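Local coordinates for chitin binding domain (Burkholderia pseudomallei, PDB 3UAM), which probably binds chitin or a similar polysaccharide and, like other AA10 lytic polysaccharide monooxygenases, may cleave it oxidatively, at residues I25-R30 against Q209-N214; G51-A56 against V197-D202; W132-G137 against A147-D152; W138-R143 against T189-L194. One frame throughout, in Å; residues are numbered along the deposited sequence.

Interaction 1: I25-R30 against Q209-N214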
loop_
_atom_site.group_PDB
_atom_site.type_symbol
_atom_site.label_atom_id
_atom_site.label_comp_id
_atom_site.label_asym_id
_atom_site.label_seq_id
_atom_site.Cartn_x
_atom_site.Cartn_y
_atom_site.Cartn_z
ATOM N N ILE A 25 -5.794 0.571 8.747
ATOM C CA ILE A 25 -6.327 1.293 9.879
ATOM C C ILE A 25 -5.360 1.309 11.055
ATOM O O ILE A 25 -5.410 2.247 11.856
ATOM C CB ILE A 25 -7.732 0.789 10.306
ATOM C CG1 ILE A 25 -7.741 -0.701 10.672
ATOM C CG2 ILE A 25 -8.743 1.092 9.204
ATOM C CD1 ILE A 25 -8.955 -1.108 11.501
ATOM N N THR A 26 -4.523 0.283 11.201
ATOM C CA THR A 26 -3.493 0.290 12.254
ATOM C C THR A 26 -2.255 -0.497 11.807
ATOM O O THR A 26 -2.362 -1.503 11.103
ATOM C CB THR A 26 -3.990 -0.259 13.604
ATOM O OG1 THR A 26 -4.744 -1.432 13.379
ATOM C CG2 THR A 26 -4.903 0.748 14.362
ATOM N N PRO A 27 -1.066 0.032 12.094
ATOM C CA PRO A 27 -0.913 1.391 12.579
ATOM C C PRO A 27 -1.519 2.338 11.553
ATOM O O PRO A 27 -1.501 2.027 10.365
ATOM C CB PRO A 27 0.599 1.582 12.656
ATOM C CG PRO A 27 1.188 0.569 11.767
ATOM C CD PRO A 27 0.219 -0.576 11.717
ATOM N N GLU A 28 -2.015 3.483 12.011
ATOM C CA GLU A 28 -2.735 4.394 11.161
ATOM C C GLU A 28 -1.839 4.762 9.975
ATOM O O GLU A 28 -0.684 5.183 10.152
ATOM C CB GLU A 28 -3.136 5.664 11.916
ATOM C CG GLU A 28 -4.212 5.468 12.982
ATOM C CD GLU A 28 -3.678 5.007 14.342
ATOM O OE1 GLU A 28 -2.523 4.545 14.467
ATOM O OE2 GLU A 28 -4.444 5.123 15.318
ATOM N N SER A 29 -2.389 4.624 8.778
ATOM C CA SER A 29 -1.678 5.013 7.592
ATOM C C SER A 29 -1.633 6.547 7.541
ATOM O O SER A 29 -2.362 7.229 8.267
ATOM C CB SER A 29 -2.351 4.436 6.350
ATOM O OG SER A 29 -3.542 5.128 6.051
ATOM N N ARG A 30 -0.761 7.068 6.687
ATOM C CA ARG A 30 -0.662 8.496 6.486
ATOM C C ARG A 30 -2.029 9.083 6.143
ATOM O O ARG A 30 -2.406 10.128 6.679
ATOM C CB ARG A 30 0.345 8.795 5.385
ATOM C CG ARG A 30 0.547 10.267 5.104
ATOM C CD ARG A 30 1.458 10.476 3.925
ATOM N NE ARG A 30 2.829 10.013 4.166
ATOM C CZ ARG A 30 3.828 10.139 3.273
ATOM N NH1 ARG A 30 3.619 10.748 2.124
ATOM N NH2 ARG A 30 5.055 9.692 3.541
ATOM N N GLN A 209 -1.135 2.214 0.551
ATOM C CA GLN A 209 -1.202 2.730 1.914
ATOM C C GLN A 209 0.192 2.878 2.524
ATOM O O GLN A 209 0.772 1.939 3.089
ATOM C CB GLN A 209 -2.089 1.853 2.791
ATOM C CG GLN A 209 -3.552 1.896 2.375
ATOM C CD GLN A 209 -4.294 3.070 2.967
ATOM O OE1 GLN A 209 -4.276 3.272 4.177
ATOM N NE2 GLN A 209 -4.977 3.842 2.111
ATOM N N VAL A 210 0.696 4.095 2.397
ATOM C CA VAL A 210 1.928 4.517 3.042
ATOM C C VAL A 210 1.743 4.690 4.553
ATOM O O VAL A 210 0.752 5.230 5.010
ATOM C CB VAL A 210 2.456 5.812 2.361
ATOM C CG1 VAL A 210 3.418 6.567 3.254
ATOM C CG2 VAL A 210 3.139 5.433 1.060
ATOM N N ILE A 211 2.709 4.168 5.313
ATOM C CA ILE A 211 2.721 4.219 6.764
ATOM C C ILE A 211 4.062 4.789 7.165
ATOM O O ILE A 211 5.119 4.292 6.716
ATOM C CB ILE A 211 2.613 2.820 7.414
ATOM C CG1 ILE A 211 1.373 2.096 6.910
ATOM C CG2 ILE A 211 2.560 2.954 8.929
ATOM C CD1 ILE A 211 1.371 0.609 7.182
ATOM N N ASP A 212 4.014 5.838 7.973
ATOM C CA ASP A 212 5.205 6.584 8.317
ATOM C C ASP A 212 5.739 6.114 9.658
ATOM O O ASP A 212 5.004 6.067 10.627
ATOM C CB ASP A 212 4.886 8.073 8.380
ATOM C CG ASP A 212 4.594 8.663 7.015
ATOM O OD1 ASP A 212 5.499 8.650 6.121
ATOM O OD2 ASP A 212 3.452 9.175 6.855
ATOM N N LEU A 213 7.032 5.799 9.698
ATOM C CA LEU A 213 7.688 5.169 10.843
ATOM C C LEU A 213 8.910 5.972 11.297
ATOM O O LEU A 213 9.637 6.527 10.473
ATOM C CB LEU A 213 8.147 3.752 10.466
ATOM C CG LEU A 213 7.086 2.791 9.907
ATOM C CD1 LEU A 213 7.741 1.444 9.578
ATOM C CD2 LEU A 213 5.906 2.606 10.853
ATOM N N ASN A 214 9.128 5.999 12.613
ATOM C CA ASN A 214 10.323 6.557 13.192
ATOM C C ASN A 214 11.017 5.512 14.058
ATOM O O ASN A 214 10.536 5.164 15.130
ATOM C CB ASN A 214 10.008 7.788 14.044
ATOM C CG ASN A 214 11.257 8.584 14.364
ATOM O OD1 ASN A 214 12.071 8.843 13.480
ATOM N ND2 ASN A 214 11.406 8.989 15.618
HETATM O O HOH W 1 1.376 6.689 9.055
#

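Interaction 2: G51-A56 against V197-D202. With GOL (glycerol), chain I.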
loop_
_atom_site.group_PDB
_atom_site.type_symbol
_atom_site.label_atom_id
_atom_site.label_comp_id
_atom_site.label_asym_id
_atom_site.label_seq_id
_atom_site.Cartn_x
_atom_site.Cartn_y
_atom_site.Cartn_z
ATOM N N GLY A 51 -2.653 1.705 -10.662
ATOM C CA GLY A 51 -2.195 0.475 -11.292
ATOM C C GLY A 51 -1.392 -0.360 -10.336
ATOM O O GLY A 51 -0.573 0.171 -9.584
ATOM N N LYS A 52 -1.629 -1.674 -10.361
ATOM C CA LYS A 52 -0.872 -2.621 -9.533
ATOM C C LYS A 52 0.511 -2.963 -10.120
ATOM O O LYS A 52 0.855 -2.567 -11.221
ATOM C CB LYS A 52 -1.706 -3.918 -9.299
ATOM C CG LYS A 52 -2.026 -4.699 -10.564
ATOM C CD LYS A 52 -3.022 -5.819 -10.289
ATOM C CE LYS A 52 -3.527 -6.456 -11.562
ATOM N NZ LYS A 52 -4.436 -7.610 -11.302
ATOM N N PHE A 53 1.289 -3.710 -9.347
ATOM C CA PHE A 53 2.628 -4.203 -9.721
ATOM C C PHE A 53 3.745 -3.157 -9.587
ATOM O O PHE A 53 4.794 -3.263 -10.239
ATOM C CB PHE A 53 2.669 -4.864 -11.112
ATOM C CG PHE A 53 1.644 -5.932 -11.345
ATOM C CD1 PHE A 53 1.020 -6.594 -10.316
ATOM C CD2 PHE A 53 1.332 -6.301 -12.640
ATOM C CE1 PHE A 53 0.096 -7.599 -10.573
ATOM C CE2 PHE A 53 0.422 -7.303 -12.905
ATOM C CZ PHE A 53 -0.212 -7.946 -11.860
ATOM N N PHE A 54 3.543 -2.168 -8.711
ATOM C CA PHE A 54 4.678 -1.441 -8.149
ATOM C C PHE A 54 5.782 -2.451 -7.776
ATOM O O PHE A 54 5.480 -3.479 -7.174
ATOM C CB PHE A 54 4.216 -0.659 -6.917
ATOM C CG PHE A 54 5.307 0.090 -6.233
ATOM C CD1 PHE A 54 6.055 -0.507 -5.239
ATOM C CD2 PHE A 54 5.569 1.394 -6.579
ATOM C CE1 PHE A 54 7.066 0.200 -4.617
ATOM C CE2 PHE A 54 6.568 2.099 -5.960
ATOM C CZ PHE A 54 7.310 1.504 -4.975
ATOM N N PRO A 55 7.057 -2.159 -8.100
ATOM C CA PRO A 55 7.601 -0.909 -8.619
ATOM C C PRO A 55 7.692 -0.816 -10.139
ATOM O O PRO A 55 8.459 -0.001 -10.650
ATOM C CB PRO A 55 9.006 -0.892 -8.005
ATOM C CG PRO A 55 9.418 -2.323 -8.029
ATOM C CD PRO A 55 8.142 -3.082 -7.700
ATOM N N ALA A 56 6.900 -1.596 -10.877
ATOM C CA ALA A 56 6.919 -1.490 -12.336
ATOM C C ALA A 56 6.472 -0.068 -12.722
ATOM O O ALA A 56 5.816 0.626 -11.920
ATOM C CB ALA A 56 6.025 -2.557 -12.975
ATOM N N VAL A 197 0.559 -2.434 0.139
ATOM C CA VAL A 197 -0.134 -2.458 -1.151
ATOM C C VAL A 197 -1.038 -3.686 -1.283
ATOM O O VAL A 197 -0.583 -4.819 -1.102
ATOM C CB VAL A 197 0.855 -2.449 -2.335
ATOM C CG1 VAL A 197 0.118 -2.298 -3.676
ATOM C CG2 VAL A 197 1.895 -1.339 -2.158
ATOM N N TRP A 198 -2.290 -3.449 -1.652
ATOM C CA TRP A 198 -3.317 -4.477 -1.806
ATOM C C TRP A 198 -3.675 -4.653 -3.266
ATOM O O TRP A 198 -4.298 -3.775 -3.829
ATOM C CB TRP A 198 -4.525 -4.035 -1.002
ATOM C CG TRP A 198 -5.767 -4.885 -1.152
ATOM C CD1 TRP A 198 -5.854 -6.261 -1.219
ATOM C CD2 TRP A 198 -7.139 -4.417 -1.213
ATOM N NE1 TRP A 198 -7.149 -6.664 -1.332
ATOM C CE2 TRP A 198 -7.973 -5.608 -1.314
ATOM C CE3 TRP A 198 -7.748 -3.178 -1.129
ATOM C CZ2 TRP A 198 -9.335 -5.535 -1.412
ATOM C CZ3 TRP A 198 -9.131 -3.119 -1.217
ATOM C CH2 TRP A 198 -9.906 -4.283 -1.351
ATOM N N ASP A 199 -3.293 -5.791 -3.870
ATOM C CA ASP A 199 -3.460 -6.069 -5.320
ATOM C C ASP A 199 -4.784 -6.790 -5.598
ATOM O O ASP A 199 -5.067 -7.866 -5.023
ATOM C CB ASP A 199 -2.382 -7.012 -5.865
ATOM C CG ASP A 199 -1.027 -6.366 -6.074
ATOM O OD1 ASP A 199 -0.793 -5.198 -5.673
ATOM O OD2 ASP A 199 -0.180 -7.079 -6.662
ATOM N N VAL A 200 -5.554 -6.240 -6.526
ATOM C CA VAL A 200 -6.841 -6.778 -6.904
ATOM C C VAL A 200 -6.663 -7.708 -8.110
ATOM O O VAL A 200 -6.083 -7.316 -9.142
ATOM C CB VAL A 200 -7.833 -5.649 -7.248
ATOM C CG1 VAL A 200 -9.182 -6.213 -7.708
ATOM C CG2 VAL A 200 -7.999 -4.711 -6.055
ATOM N N ALA A 201 -7.178 -8.925 -7.982
ATOM C CA ALA A 201 -6.974 -9.964 -8.978
ATOM C C ALA A 201 -7.657 -9.676 -10.304
ATOM O O ALA A 201 -7.058 -9.878 -11.375
ATOM C CB ALA A 201 -7.453 -11.309 -8.444
ATOM N N ASP A 202 -8.899 -9.219 -10.235
ATOM C CA ASP A 202 -9.729 -9.047 -11.427
ATOM C C ASP A 202 -9.967 -7.584 -11.830
ATOM O O ASP A 202 -10.936 -7.261 -12.531
ATOM C CB ASP A 202 -11.047 -9.788 -11.233
ATOM C CG ASP A 202 -11.898 -9.212 -10.135
ATOM O OD1 ASP A 202 -11.391 -8.400 -9.327
ATOM O OD2 ASP A 202 -13.075 -9.620 -10.053
HETATM C C1 GOL I . 1.939 -3.626 -6.353
HETATM O O1 GOL I . 0.635 -3.884 -6.778
HETATM C C2 GOL I . 2.502 -4.738 -5.539
HETATM O O2 GOL I . 3.556 -4.015 -4.888
HETATM C C3 GOL I . 3.064 -5.892 -6.363
HETATM O O3 GOL I . 2.116 -6.579 -7.166
#

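Interaction 3: W132-G137 against A147-D152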
loop_
_atom_site.group_PDB
_atom_site.type_symbol
_atom_site.label_atom_id
_atom_site.label_comp_id
_atom_site.label_asym_id
_atom_site.label_seq_id
_atom_site.Cartn_x
_atom_site.Cartn_y
_atom_site.Cartn_z
ATOM N N TRP A 132 6.509 -3.019 1.461
ATOM C CA TRP A 132 7.786 -2.503 0.980
ATOM C C TRP A 132 8.357 -1.533 1.988
ATOM O O TRP A 132 7.610 -0.768 2.622
ATOM C CB TRP A 132 7.587 -1.752 -0.358
ATOM C CG TRP A 132 6.885 -2.547 -1.438
ATOM C CD1 TRP A 132 5.517 -2.602 -1.712
ATOM C CD2 TRP A 132 7.512 -3.445 -2.428
ATOM N NE1 TRP A 132 5.277 -3.442 -2.796
ATOM C CE2 TRP A 132 6.432 -3.981 -3.248
ATOM C CE3 TRP A 132 8.810 -3.836 -2.693
ATOM C CZ2 TRP A 132 6.668 -4.893 -4.268
ATOM C CZ3 TRP A 132 9.038 -4.749 -3.724
ATOM C CH2 TRP A 132 7.987 -5.248 -4.510
ATOM N N ILE A 133 9.682 -1.515 2.111
ATOM C CA ILE A 133 10.349 -0.735 3.136
ATOM C C ILE A 133 11.459 0.094 2.468
ATOM O O ILE A 133 12.161 -0.381 1.546
ATOM C CB ILE A 133 10.930 -1.633 4.257
ATOM C CG1 ILE A 133 11.482 -0.797 5.411
ATOM C CG2 ILE A 133 12.032 -2.533 3.715
ATOM C CD1 ILE A 133 10.455 -0.097 6.257
ATOM N N THR A 134 11.593 1.330 2.946
ATOM C CA THR A 134 12.612 2.237 2.476
ATOM C C THR A 134 13.983 1.704 2.859
ATOM O O THR A 134 14.158 1.016 3.868
ATOM C CB THR A 134 12.414 3.672 3.021
ATOM O OG1 THR A 134 12.121 3.631 4.435
ATOM C CG2 THR A 134 11.275 4.385 2.301
ATOM N N LYS A 135 14.957 2.019 2.030
ATOM C CA LYS A 135 16.329 1.616 2.260
ATOM C C LYS A 135 16.940 2.436 3.392
ATOM O O LYS A 135 16.551 3.600 3.613
ATOM C CB LYS A 135 17.174 1.869 1.011
ATOM C CG LYS A 135 16.704 1.207 -0.273
ATOM C CD LYS A 135 17.670 1.574 -1.395
ATOM C CE LYS A 135 17.232 0.961 -2.727
ATOM N NZ LYS A 135 17.925 1.618 -3.870
ATOM N N PRO A 136 17.925 1.848 4.101
ATOM C CA PRO A 136 18.736 2.643 4.989
ATOM C C PRO A 136 19.361 3.728 4.137
ATOM O O PRO A 136 19.819 3.444 3.039
ATOM C CB PRO A 136 19.828 1.675 5.475
ATOM C CG PRO A 136 19.383 0.318 5.103
ATOM C CD PRO A 136 18.362 0.440 4.024
ATOM N N GLY A 137 19.377 4.950 4.592
ATOM C CA GLY A 137 20.039 5.976 3.789
ATOM C C GLY A 137 19.199 6.556 2.657
ATOM O O GLY A 137 19.728 7.291 1.837
ATOM N N ALA A 147 13.404 4.447 -6.167
ATOM C CA ALA A 147 14.798 4.425 -5.666
ATOM C C ALA A 147 14.955 4.462 -4.138
ATOM O O ALA A 147 16.043 4.161 -3.631
ATOM C CB ALA A 147 15.589 5.586 -6.272
ATOM N N HIS A 148 13.898 4.854 -3.421
ATOM C CA HIS A 148 13.916 4.922 -1.970
ATOM C C HIS A 148 13.605 3.601 -1.324
ATOM O O HIS A 148 13.899 3.438 -0.155
ATOM C CB HIS A 148 12.913 5.953 -1.451
ATOM C CG HIS A 148 13.187 7.344 -1.930
ATOM N ND1 HIS A 148 12.211 8.209 -2.290
ATOM C CD2 HIS A 148 14.397 8.006 -2.118
ATOM C CE1 HIS A 148 12.785 9.367 -2.679
ATOM N NE2 HIS A 148 14.117 9.242 -2.559
ATOM N N PHE A 149 12.995 2.680 -2.070
ATOM C CA PHE A 149 12.522 1.420 -1.537
ATOM C C PHE A 149 13.431 0.228 -1.897
ATOM O O PHE A 149 13.983 0.161 -3.005
ATOM C CB PHE A 149 11.090 1.161 -2.033
ATOM C CG PHE A 149 10.071 2.071 -1.407
ATOM C CD1 PHE A 149 9.529 1.766 -0.171
ATOM C CD2 PHE A 149 9.684 3.234 -2.036
ATOM C CE1 PHE A 149 8.590 2.581 0.409
ATOM C CE2 PHE A 149 8.774 4.086 -1.455
ATOM C CZ PHE A 149 8.209 3.756 -0.224
ATOM N N GLU A 150 13.600 -0.684 -0.931
ATOM C CA GLU A 150 14.284 -1.944 -1.155
ATOM C C GLU A 150 13.606 -2.724 -2.284
ATOM O O GLU A 150 12.385 -2.867 -2.290
ATOM C CB GLU A 150 14.285 -2.796 0.119
ATOM C CG GLU A 150 15.135 -2.267 1.245
ATOM C CD GLU A 150 16.632 -2.362 0.982
ATOM O OE1 GLU A 150 17.053 -3.134 0.080
ATOM O OE2 GLU A 150 17.398 -1.675 1.691
ATOM N N PRO A 151 14.395 -3.247 -3.233
ATOM C CA PRO A 151 13.810 -3.957 -4.364
ATOM C C PRO A 151 13.080 -5.251 -3.948
ATOM O O PRO A 151 12.162 -5.690 -4.631
ATOM C CB PRO A 151 15.023 -4.231 -5.284
ATOM C CG PRO A 151 16.207 -4.218 -4.384
ATOM C CD PRO A 151 15.870 -3.203 -3.314
ATOM N N ASP A 152 13.460 -5.822 -2.818
ATOM C CA ASP A 152 12.784 -6.997 -2.298
ATOM C C ASP A 152 11.763 -6.587 -1.242
ATOM O O ASP A 152 12.077 -5.860 -0.319
ATOM C CB ASP A 152 13.785 -7.986 -1.708
ATOM C CG ASP A 152 14.732 -8.528 -2.749
ATOM O OD1 ASP A 152 14.396 -8.549 -3.966
ATOM O OD2 ASP A 152 15.834 -8.922 -2.365
HETATM O O HOH W 2 10.918 -3.332 0.146
#

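Interaction 4: W138-R143 against T189-L194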
loop_
_atom_site.group_PDB
_atom_site.type_symbol
_atom_site.label_atom_id
_atom_site.label_comp_id
_atom_site.label_asym_id
_atom_site.label_seq_id
_atom_site.Cartn_x
_atom_site.Cartn_y
_atom_site.Cartn_z
ATOM N N TRP A 138 17.901 6.276 2.607
ATOM C CA TRP A 138 17.053 6.973 1.626
ATOM C C TRP A 138 16.960 8.445 1.948
ATOM O O TRP A 138 17.054 8.829 3.102
ATOM C CB TRP A 138 15.668 6.357 1.504
ATOM C CG TRP A 138 14.747 6.678 2.633
ATOM C CD1 TRP A 138 14.836 6.247 3.951
ATOM C CD2 TRP A 138 13.530 7.505 2.575
ATOM N NE1 TRP A 138 13.786 6.730 4.695
ATOM C CE2 TRP A 138 12.964 7.496 3.923
ATOM C CE3 TRP A 138 12.884 8.231 1.578
ATOM C CZ2 TRP A 138 11.798 8.182 4.231
ATOM C CZ3 TRP A 138 11.713 8.919 1.906
ATOM C CH2 TRP A 138 11.185 8.896 3.201
ATOM N N ASP A 139 16.814 9.268 0.907
ATOM C CA ASP A 139 16.690 10.730 1.054
ATOM C C ASP A 139 15.329 11.037 1.668
ATOM O O ASP A 139 14.336 11.211 0.971
ATOM C CB ASP A 139 16.830 11.408 -0.323
ATOM C CG ASP A 139 16.676 12.928 -0.272
ATOM O OD1 ASP A 139 16.662 13.554 0.823
ATOM O OD2 ASP A 139 16.561 13.499 -1.375
ATOM N N THR A 140 15.298 11.111 2.984
ATOM C CA THR A 140 14.024 11.139 3.704
ATOM C C THR A 140 13.218 12.400 3.480
ATOM O O THR A 140 12.058 12.426 3.823
ATOM C CB THR A 140 14.221 11.007 5.235
ATOM O OG1 THR A 140 14.756 12.230 5.737
ATOM C CG2 THR A 140 15.162 9.816 5.580
ATOM N N GLN A 141 13.840 13.449 2.958
ATOM C CA GLN A 141 13.159 14.711 2.709
ATOM C C GLN A 141 12.581 14.847 1.277
ATOM O O GLN A 141 11.972 15.864 0.949
ATOM C CB GLN A 141 14.120 15.856 3.022
ATOM C CG GLN A 141 14.610 15.815 4.471
ATOM C CD GLN A 141 13.454 15.913 5.468
ATOM O OE1 GLN A 141 12.923 16.983 5.677
ATOM N NE2 GLN A 141 13.046 14.781 6.061
ATOM N N ALA A 142 12.731 13.819 0.451
ATOM C CA ALA A 142 12.266 13.872 -0.933
ATOM C C ALA A 142 10.837 13.337 -1.069
ATOM O O ALA A 142 10.339 12.662 -0.191
ATOM C CB ALA A 142 13.194 13.062 -1.821
ATOM N N ARG A 143 10.200 13.618 -2.200
ATOM C CA ARG A 143 8.946 12.956 -2.530
ATOM C C ARG A 143 9.292 11.502 -2.782
ATOM O O ARG A 143 10.376 11.215 -3.266
ATOM C CB ARG A 143 8.289 13.584 -3.746
ATOM C CG ARG A 143 7.783 14.992 -3.461
ATOM C CD ARG A 143 7.122 15.597 -4.669
ATOM N NE ARG A 143 6.696 16.944 -4.329
ATOM C CZ ARG A 143 5.440 17.380 -4.301
ATOM N NH1 ARG A 143 4.411 16.586 -4.658
ATOM N NH2 ARG A 143 5.223 18.649 -3.953
ATOM N N THR A 189 17.266 3.030 11.488
ATOM C CA THR A 189 17.188 4.183 12.381
ATOM C C THR A 189 16.522 5.359 11.652
ATOM O O THR A 189 16.629 5.489 10.436
ATOM C CB THR A 189 18.588 4.633 12.815
ATOM O OG1 THR A 189 19.376 3.469 13.060
ATOM C CG2 THR A 189 18.528 5.479 14.080
ATOM N N GLY A 190 15.835 6.217 12.405
ATOM C CA GLY A 190 15.264 7.436 11.833
ATOM C C GLY A 190 14.000 7.170 11.031
ATOM O O GLY A 190 13.375 6.134 11.167
ATOM N N TYR A 191 13.642 8.132 10.186
ATOM C CA TYR A 191 12.377 8.101 9.440
ATOM C C TYR A 191 12.456 7.123 8.257
ATOM O O TYR A 191 13.417 7.142 7.454
ATOM C CB TYR A 191 12.014 9.515 8.966
ATOM C CG TYR A 191 10.821 9.639 8.034
ATOM C CD1 TYR A 191 9.659 8.897 8.221
ATOM C CD2 TYR A 191 10.849 10.549 7.001
ATOM C CE1 TYR A 191 8.583 9.034 7.363
ATOM C CE2 TYR A 191 9.782 10.709 6.148
ATOM C CZ TYR A 191 8.648 9.953 6.325
ATOM O OH TYR A 191 7.603 10.144 5.444
ATOM N N HIS A 192 11.458 6.245 8.207
ATOM C CA HIS A 192 11.296 5.278 7.150
ATOM C C HIS A 192 9.848 5.134 6.772
ATOM O O HIS A 192 8.933 5.471 7.561
ATOM C CB HIS A 192 11.898 3.957 7.561
ATOM C CG HIS A 192 13.386 4.000 7.578
ATOM N ND1 HIS A 192 14.120 3.864 6.458
ATOM C CD2 HIS A 192 14.277 4.291 8.608
ATOM C CE1 HIS A 192 15.430 4.041 6.763
ATOM N NE2 HIS A 192 15.522 4.294 8.080
ATOM N N VAL A 193 9.631 4.710 5.534
ATOM C CA VAL A 193 8.279 4.486 5.050
ATOM C C VAL A 193 8.035 3.011 4.792
ATOM O O VAL A 193 8.839 2.348 4.165
ATOM C CB VAL A 193 7.990 5.347 3.816
ATOM C CG1 VAL A 193 6.683 4.921 3.148
ATOM C CG2 VAL A 193 7.996 6.815 4.233
ATOM N N LEU A 194 6.922 2.504 5.325
ATOM C CA LEU A 194 6.409 1.183 5.019
ATOM C C LEU A 194 5.239 1.366 4.079
ATOM O O LEU A 194 4.213 1.966 4.456
ATOM C CB LEU A 194 5.950 0.489 6.297
ATOM C CG LEU A 194 5.425 -0.960 6.183
ATOM C CD1 LEU A 194 6.514 -1.914 5.779
ATOM C CD2 LEU A 194 4.807 -1.401 7.510
#

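Interaction 1: I25-R30 against Q209-N214
R30 reaches strand 209-214 with both its backbone and its whole side chain. Its amide donates to V210 O (2.9 Å), a bond that ties the first residue of helix 30-36 to the strand. CG stands anti to the backbone N (chi1 -179°), which sends the chain along D212. CB lies 3.5 Å from D212 OD2, and CG and CD stay close to that same oxygen. The bend at chi3 then turns the guanidinium side-on to the carboxylate. NE donates to D212 OD2 (2.9 Å) and NH2 to D212 OD1 (2.8 Å), each D212 oxygen accepting through its syn lone pair, on the side of the other oxygen. With the two planes only 8° apart, this is a nearly flat, two-pronged salt bridge. V210 CG1 sits over one guanidinium face, 3.6 Å from R30 CZ. Beyond the pair, R30 NH1 bonds to L94 O, and D212 OD1 also receives Y191 OH.

Just before R30, S29 OG donates to Q209 OE1 (2.7 Å), while the ring of P27, after a cis peptide, brings CG to within 4.0 Å of I211 CG2. Water 1 links E28 O to D212 N. S29 OG also receives V32 N, the mark of an N-cap, here closing helix 30-36 against a strand of the immunoglobulin-like beta-sandwich expected for this family.

Interaction 2: G51-A56 against V197-D202
K52 and D199, their CA atoms 6.0 Å apart, are the closest pair of CA atoms between segment 51-56, irregular after G51, and segment 197-202. F53 has positive phi (79°), and a turn follows: a cis peptide before P55, with A56 N bonded to F53 O (2.8 Å), makes residues 53-56 a type VIa turn. Strand 197-200 stays extended, then leaves the sheet at A201.

K52 spans the contact lengthwise. Beyond CG its chain is straight, and its CD and CE run close by V200 O before NZ donates to that carbonyl at 2.7 Å, tilted 15° from the carbonyl plane. V70 O and T203 O also accept from NZ, so the buried ammonium is gripped by several backbone oxygens. F53 crosses D199 at about a right angle: the ring presents its edge, CD1 lying 3.9 Å from D199 OD2, with ring and carboxylate planes 61° apart. That carboxylate is also salt-bridged to R128.

A glycerol, probably from the crystallisation liquor, sits between the segments. Its O2 donates to F54 O (3.0 Å), and its C1 touches V197 CG1 (3.5 Å). Its contacts to D199 are too short to be trusted in detail.

W132 NE1, on strand 126-133, also bonds to the glycerol. K52, V197 and D199 all pack on A206 of strand 205-215, so the loop that follows strand 49-51 folds over strands 190-200 and 205-215.

Interaction 3: W132-G137 against A147-D152
A single antiparallel bridge, T134 with F149, closes the loop that follows strand 126-133. The two residues form a non-hydrogen-bonded pair with CA atoms 4.1 Å apart, and the flanking bonds define the pairing: E150 N donates to I133 O at 2.9 Å and K135 N to H148 O at 2.8 Å, both nearly straight (165°). Water 2 extends the link, taking the N-H of I133 and lying within bonding distance of the carbonyls of E150 and D152.

The side chains add to this from several directions. T134 CG2 rests over one face of the F149 ring, 4.0 Å from its centroid and 23° off the normal, a CH-pi contact. W132 meets segment 147-152 with its edge: CZ3 lies 3.4 Å from P151 O, in the indole plane. K135 runs out extended, its CE passing F149 O, until NZ donates to A147 O (3.2 Å) from above the carbonyl plane rather than along a lone pair. E150 bends at chi2 (-70°), bringing OE2 to 3.3 Å from P136 CD; a long, weak ion pair joins it to R188. T134 OG1 is bonded to V193 N and H192 ND1.

The chemistry is therefore mostly backbone-directed: carbonyls collect the N-H and ammonium donors. F149 is packed against carbon, while carbonyl oxygens lie at the edge of the W132 indole.

Interaction 4: W138-R143 against T189-L194
The indole of W138 and the phenol of Y191 meet obliquely, planes 59° apart and centroids 5.3 Å apart. W138 CZ2 lies over one face of the Y191 ring, offset toward its rim, and CH2 comes within 3.7 Å of Y191 CE2. At the edge of the Y191 ring sits T140 O. T140 CA, from the turn that follows W138, lies over one face of the indole, offset toward its rim; at the indole's edge lies the Y191 carbonyl. W138 CG sits between the backbone N and carbonyl carbon (chi1 76°), which carries the indole toward Y191. H192 slides past the pyrrole part, the ring centroids 4.9 Å apart, and V193 CG2 meets W138 CH2 at 3.9 Å. W138, Y191 and H192 form an aromatic cluster; H148, outside the two segments, meets W138 edge-to-face.

The polar tie is W138 NE1 to Y191 O, 2.8 Å with an angle of 151°. Y191 OH is bonded elsewhere, to D212, and H192 ND1 to T134 OG1. The type I turn D139-A142 carries T140 alongside.

Chemically, the buried indole N-H is satisfied by a strand carbonyl, and this bond, with carbon packing around it, fixes how the ring is rotated and docks the loop on strand 190-200.

How the interactions relate
From the N terminus, strand 21-26 and the loop after it wait for strand 205-215, so interaction 1 closes the outermost loop and encloses the other three. Within it, the loop 51-56 meets 197-202 in interaction 2, which in turn encloses interactions 3 and 4. Those two cross: the chain runs 132-137, 138-143, 147-152 and 189-194, so their segments alternate, and T134 touches H192 and V193 where they meet. Strand 190-200 serves interactions 2 and 4 from its two ends. Y191 and D212 join interactions 1 and 4 directly, and W132 against F54 joins 2 and 3, tying strands 126-133, 190-200 and 205-215 to their surrounding loops.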